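Local coordinates for protein carbonic anhydrase (Neosartorya fumigata, PDB 7COI) that probably catalyses the reversible hydration of carbon dioxide to hydrogencarbonate and a proton, as a beta-class carbonic anhydrase with one zinc ion per subunit, at residues Pro149-Leu152 with Ser153-Ala156; Gln237-Val240 with Val241-Met245. All coordinates share one frame; numbering follows the deposited sequence.

How the interactions relate
Both contacts form at the first turns of helices in the carbonic anhydrase domain, and their centres lie about 14 Å apart. Interaction 1 comes first along the chain, where the loop after strand 137-142 turns into helix 152-164. Interaction 2 follows much later, where helix 216-236 has ended and helix 239-248 begins, just ahead of strand 251-257 of the same mixed sheet. The two touch: Lys-238 NZ lies 3.0 Å from Pro-149 O. Helix 239-248 also packs on helix 152-164, through Ile-158, Glu-159 and Val-162. Interaction 1 sits among neighbouring subunits, whereas interaction 2 mainly joins helices of its own chain; both lie away from the zinc site.

Interaction 1 (Pro149-Leu152 with Ser153-Ala156); sequences PADL and SSGA
At the N-terminus of helix 152-164, Asp-151 is the N-cap residue, and its carboxylate accepts two of the backbone N-H groups of the first turn, those of Ser-153 and Ser-154. Asp-151 OD1 takes Ser-153 N at 3.0 Å, and Asp-151 OD2 takes Ser-154 N at 3.1 Å along the straighter of the two bonds (N-H...O 163°). Both donors meet the carboxylate from above its plane, about 65° out of it, so the group lies broadside across the helix end with one oxygen for each amide. Its reach comes from chi1 of 170°, which sets CG opposite the backbone N and beside the carbonyl carbon. An N-cap of this kind puts a carboxylate at the positive end of the helix dipole, which would probably favour the ionised form, although Asp-151 of a second subunit, packed against it, would work against this. Ser-154 OG stands 3.0 Å from Asp-151 OD2, and a water 2.8 Å from Ser-154 OG is hydrogen-bonded to it and only weakly to Pro-149 O. Behind the cap the regular helix pattern starts: Gly-155 N binds Asp-151 O at 2.9 Å, and Ala-156 N binds Leu-152 O at 2.8 Å. Leu-152 packs on Leu-152 of a fourth subunit.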
ATOM      1  N   PRO A 149       8.813   4.461  -2.321  1.00 20.59           N
ATOM      2  CA  PRO A 149       9.756   3.512  -1.734  1.00 20.97           C
ATOM      3  C   PRO A 149       9.122   2.218  -1.216  1.00 20.87           C
ATOM      4  O   PRO A 149       9.687   1.180  -1.456  1.00 20.98           O
ATOM      5  CB  PRO A 149      10.346   4.311  -0.559  1.00 23.24           C
ATOM      6  CG  PRO A 149      10.273   5.750  -1.015  1.00 24.11           C
ATOM      7  CD  PRO A 149       8.978   5.834  -1.797  1.00 23.11           C
ATOM      8  N   ALA A 150       7.983   2.301  -0.550  1.00 18.31           N
ATOM      9  CA  ALA A 150       7.348   1.124   0.083  1.00 20.44           C
ATOM     10  C   ALA A 150       6.161   0.587  -0.732  1.00 19.50           C
ATOM     11  O   ALA A 150       5.427  -0.257  -0.194  1.00 22.48           O
ATOM     12  CB  ALA A 150       6.929   1.497   1.477  1.00 22.26           C
ATOM     13  N   ASP A 151       6.035   0.981  -1.998  1.00 16.66           N
ATOM     14  CA  ASP A 151       4.989   0.440  -2.910  1.00 16.34           C
ATOM     15  C   ASP A 151       5.294  -1.025  -3.204  1.00 15.38           C
ATOM     16  O   ASP A 151       6.365  -1.332  -3.782  1.00 15.21           O
ATOM     17  CB  ASP A 151       4.916   1.279  -4.178  1.00 17.27           C
ATOM     18  CG  ASP A 151       4.063   0.679  -5.278  1.00 18.27           C
ATOM     19  OD1 ASP A 151       3.064   0.013  -4.949  1.00 18.38           O
ATOM     20  OD2 ASP A 151       4.447   0.851  -6.424  1.00 18.44           O
ATOM     21  N   LEU A 152       4.403  -1.951  -2.843  1.00 13.73           N
ATOM     22  CA  LEU A 152       4.648  -3.379  -3.138  1.00 15.53           C
ATOM     23  C   LEU A 152       4.581  -3.653  -4.634  1.00 13.73           C
ATOM     24  O   LEU A 152       5.197  -4.622  -5.083  1.00 13.28           O
ATOM     25  CB  LEU A 152       3.632  -4.268  -2.424  1.00 16.73           C
ATOM     26  CG  LEU A 152       3.791  -4.374  -0.918  1.00 20.88           C
ATOM     27  CD1 LEU A 152       2.780  -5.386  -0.394  1.00 21.31           C
ATOM     28  CD2 LEU A 152       5.206  -4.779  -0.546  1.00 24.22           C
ATOM     29  N   SER A 153       3.807  -2.895  -5.415  1.00 12.40           N
ATOM     30  CA  SER A 153       3.654  -3.169  -6.852  1.00 12.76           C
ATOM     31  C   SER A 153       5.001  -3.005  -7.563  1.00 11.88           C
ATOM     32  O   SER A 153       5.495  -4.021  -8.165  1.00 14.72           O
ATOM     33  CB  SER A 153       2.595  -2.297  -7.467  1.00 12.79           C
ATOM     34  OG  SER A 153       2.412  -2.664  -8.815  1.00 14.60           O
ATOM     35  N   SER A 154       5.631  -1.839  -7.451  1.00 12.64           N
ATOM     36  CA  SER A 154       6.978  -1.637  -8.037  1.00 12.06           C
ATOM     37  C   SER A 154       7.985  -2.503  -7.265  1.00 12.51           C
ATOM     38  O   SER A 154       8.922  -3.015  -7.898  1.00 13.65           O
ATOM     39  CB  SER A 154       7.361  -0.172  -8.090  1.00 11.48           C
ATOM     40  OG  SER A 154       7.413   0.379  -6.794  1.00 12.16           O
ATOM     41  N   GLY A 155       7.852  -2.604  -5.941  1.00 13.38           N
ATOM     42  CA  GLY A 155       8.794  -3.369  -5.090  1.00 15.43           C
ATOM     43  C   GLY A 155       8.895  -4.818  -5.560  1.00 15.02           C
ATOM     44  O   GLY A 155      10.021  -5.355  -5.680  1.00 16.80           O
ATOM     45  N   ALA A 156       7.754  -5.455  -5.812  1.00 13.83           N
ATOM     46  CA  ALA A 156       7.718  -6.865  -6.255  1.00 13.75           C
ATOM     47  C   ALA A 156       8.309  -7.005  -7.664  1.00 15.01           C
ATOM     48  O   ALA A 156       9.076  -7.970  -7.908  1.00 15.11           O
ATOM     49  CB  ALA A 156       6.315  -7.382  -6.137  1.00 13.48           C
TER
HETATM   50  O   HOH W   1       9.226   0.898  -4.723  1.00 19.15           O

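Interaction 2 (Gln237-Val240 with Val241-Met245); sequences QKSV and VLEAM
Ser-239 and Glu-243, one turn apart at the start of helix 239-248, are joined through their side chains. The hydroxyl OG of Ser-239 donates to OE2 of Glu-243 at 2.7 Å, arriving on the anti side of the carboxylate and 21° out of its plane. Two torsions bring the partners together: Ser-239 swings OG opposite its backbone N (chi1 -167°), while Glu-243 has CG opposite its carbonyl carbon (chi1 -69°) and runs extended beyond it. The glutamate therefore folds back along the helix toward its N-terminal end, Glu-243 CG passing 3.1 Å from Ser-239 O. Glu-243 N in turn donates to Ser-239 O at 2.8 Å, so the two residues are linked twice, through backbone and side chain. Lys-238, at the N-cap position, contributes its carbonyl: Leu-242 N donates almost straight to Lys-238 O at 3.1 Å, and Val-241 N adds a weak bond. Next to it Val-240 CG1 and Val-241 CG2 touch at 4.2 Å, the two side chains slanting across one another. This face of the helix rests on helix 152-164, with Val-241 against Ile-158 and Ala-244 against Val-162, while Leu-242 packs on Leu-276 and Phe-283 of helix 273-283. Glu-243 OE1 forms a salt bridge with Arg-163, and Ser-239 OG is also hydrogen-bonded to Thr-285 N. With OE2 bound to the serine and OE1 to the arginine, the carboxylate is restrained at both oxygens, and the nearby positive charge would be expected to keep it ionised.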
ATOM      1  N   GLN A 237      17.823   2.852  -3.237  1.00 23.57           N
ATOM      2  CA  GLN A 237      17.566   2.719  -1.772  1.00 25.21           C
ATOM      3  C   GLN A 237      16.861   1.396  -1.496  1.00 27.14           C
ATOM      4  O   GLN A 237      15.865   1.372  -0.760  1.00 32.06           O
ATOM      5  CB  GLN A 237      16.791   3.915  -1.247  1.00 23.05           C
ATOM      6  CG  GLN A 237      17.621   5.190  -1.289  1.00 24.09           C
ATOM      7  CD  GLN A 237      16.867   6.420  -0.840  1.00 25.91           C
ATOM      8  OE1 GLN A 237      15.679   6.563  -1.097  1.00 27.19           O
ATOM      9  NE2 GLN A 237      17.564   7.339  -0.185  1.00 26.34           N
ATOM     10  N   LYS A 238      17.323   0.353  -2.160  1.00 25.09           N
ATOM     11  CA  LYS A 238      16.791  -1.013  -2.050  1.00 21.89           C
ATOM     12  C   LYS A 238      18.001  -1.928  -2.028  1.00 24.18           C
ATOM     13  O   LYS A 238      18.809  -1.861  -2.983  1.00 22.21           O
ATOM     14  CB  LYS A 238      15.889  -1.348  -3.228  1.00 22.35           C
ATOM     15  CG  LYS A 238      14.639  -0.487  -3.313  1.00 20.63           C
ATOM     16  CD  LYS A 238      13.715  -0.910  -4.445  1.00 21.21           C
ATOM     17  CE  LYS A 238      12.606   0.110  -4.663  1.00 19.92           C
ATOM     18  NZ  LYS A 238      11.770   0.255  -3.449  1.00 19.50           N
ATOM     19  N   SER A 239      18.097  -2.766  -1.014  1.00 23.46           N
ATOM     20  CA  SER A 239      19.263  -3.672  -0.866  1.00 26.04           C
ATOM     21  C   SER A 239      19.411  -4.547  -2.117  1.00 23.14           C
ATOM     22  O   SER A 239      20.572  -4.755  -2.575  1.00 22.80           O
ATOM     23  CB  SER A 239      19.166  -4.503   0.375  1.00 26.67           C
ATOM     24  OG  SER A 239      20.426  -5.122   0.610  1.00 29.64           O
ATOM     25  N   VAL A 240      18.296  -5.013  -2.703  1.00 22.72           N
ATOM     26  CA  VAL A 240      18.385  -5.968  -3.846  1.00 21.14           C
ATOM     27  C   VAL A 240      19.107  -5.287  -5.014  1.00 21.59           C
ATOM     28  O   VAL A 240      19.931  -5.978  -5.718  1.00 19.62           O
ATOM     29  CB  VAL A 240      17.021  -6.565  -4.244  1.00 21.62           C
ATOM     30  CG1 VAL A 240      16.057  -5.521  -4.796  1.00 21.32           C
ATOM     31  CG2 VAL A 240      17.180  -7.691  -5.243  1.00 23.06           C
ATOM     32  N   VAL A 241      18.837  -4.010  -5.241  1.00 20.30           N
ATOM     33  CA  VAL A 241      19.485  -3.240  -6.327  1.00 20.09           C
ATOM     34  C   VAL A 241      20.956  -2.983  -5.971  1.00 21.83           C
ATOM     35  O   VAL A 241      21.827  -3.206  -6.849  1.00 20.70           O
ATOM     36  CB  VAL A 241      18.725  -1.934  -6.599  1.00 20.09           C
ATOM     37  CG1 VAL A 241      19.439  -1.053  -7.608  1.00 19.51           C
ATOM     38  CG2 VAL A 241      17.300  -2.246  -7.055  1.00 22.31           C
ATOM     39  N   LEU A 242      21.233  -2.480  -4.773  1.00 21.84           N
ATOM     40  CA  LEU A 242      22.642  -2.173  -4.370  1.00 24.30           C
ATOM     41  C   LEU A 242      23.499  -3.442  -4.475  1.00 23.90           C
ATOM     42  O   LEU A 242      24.642  -3.336  -4.982  1.00 24.34           O
ATOM     43  CB  LEU A 242      22.670  -1.602  -2.954  1.00 23.53           C
ATOM     44  CG  LEU A 242      22.047  -0.222  -2.817  1.00 22.83           C
ATOM     45  CD1 LEU A 242      21.762   0.103  -1.367  1.00 23.38           C
ATOM     46  CD2 LEU A 242      22.917   0.835  -3.458  1.00 23.55           C
ATOM     47  N   GLU A 243      22.983  -4.583  -4.031  1.00 22.94           N
ATOM     48  CA  GLU A 243      23.681  -5.890  -4.109  1.00 27.23           C
ATOM     49  C   GLU A 243      24.050  -6.191  -5.578  1.00 29.15           C
ATOM     50  O   GLU A 243      25.208  -6.579  -5.868  1.00 20.94           O
ATOM     51  CB  GLU A 243      22.818  -7.016  -3.536  1.00 28.95           C
ATOM     52  CG  GLU A 243      22.589  -6.994  -2.033  1.00 36.48           C
ATOM     53  CD  GLU A 243      21.403  -7.866  -1.614  1.00 42.88           C
ATOM     54  OE1 GLU A 243      21.088  -8.842  -2.361  1.00 47.59           O
ATOM     55  OE2 GLU A 243      20.740  -7.548  -0.588  1.00 47.62           O
ATOM     56  N   ALA A 244      23.109  -6.024  -6.513  1.00 23.43           N
ATOM     57  CA  ALA A 244      23.305  -6.331  -7.952  1.00 23.06           C
ATOM     58  C   ALA A 244      24.291  -5.343  -8.570  1.00 20.70           C
ATOM     59  O   ALA A 244      25.052  -5.739  -9.490  1.00 22.68           O
ATOM     60  CB  ALA A 244      21.981  -6.308  -8.691  1.00 21.56           C
ATOM     61  N   MET A 245      24.279  -4.092  -8.126  1.00 22.07           N
ATOM     62  CA  MET A 245      25.227  -3.083  -8.647  1.00 25.65           C
ATOM     63  C   MET A 245      26.658  -3.506  -8.247  1.00 26.86           C
ATOM     64  O   MET A 245      27.531  -3.445  -9.101  1.00 26.49           O
ATOM     65  CB  MET A 245      24.891  -1.694  -8.130  1.00 26.11           C
ATOM     66  CG  MET A 245      23.611  -1.174  -8.732  1.00 26.42           C
ATOM     67  SD  MET A 245      23.085   0.328  -7.944  1.00 30.09           S
ATOM     68  CE  MET A 245      23.976   1.542  -8.914  1.00 36.39           C
TER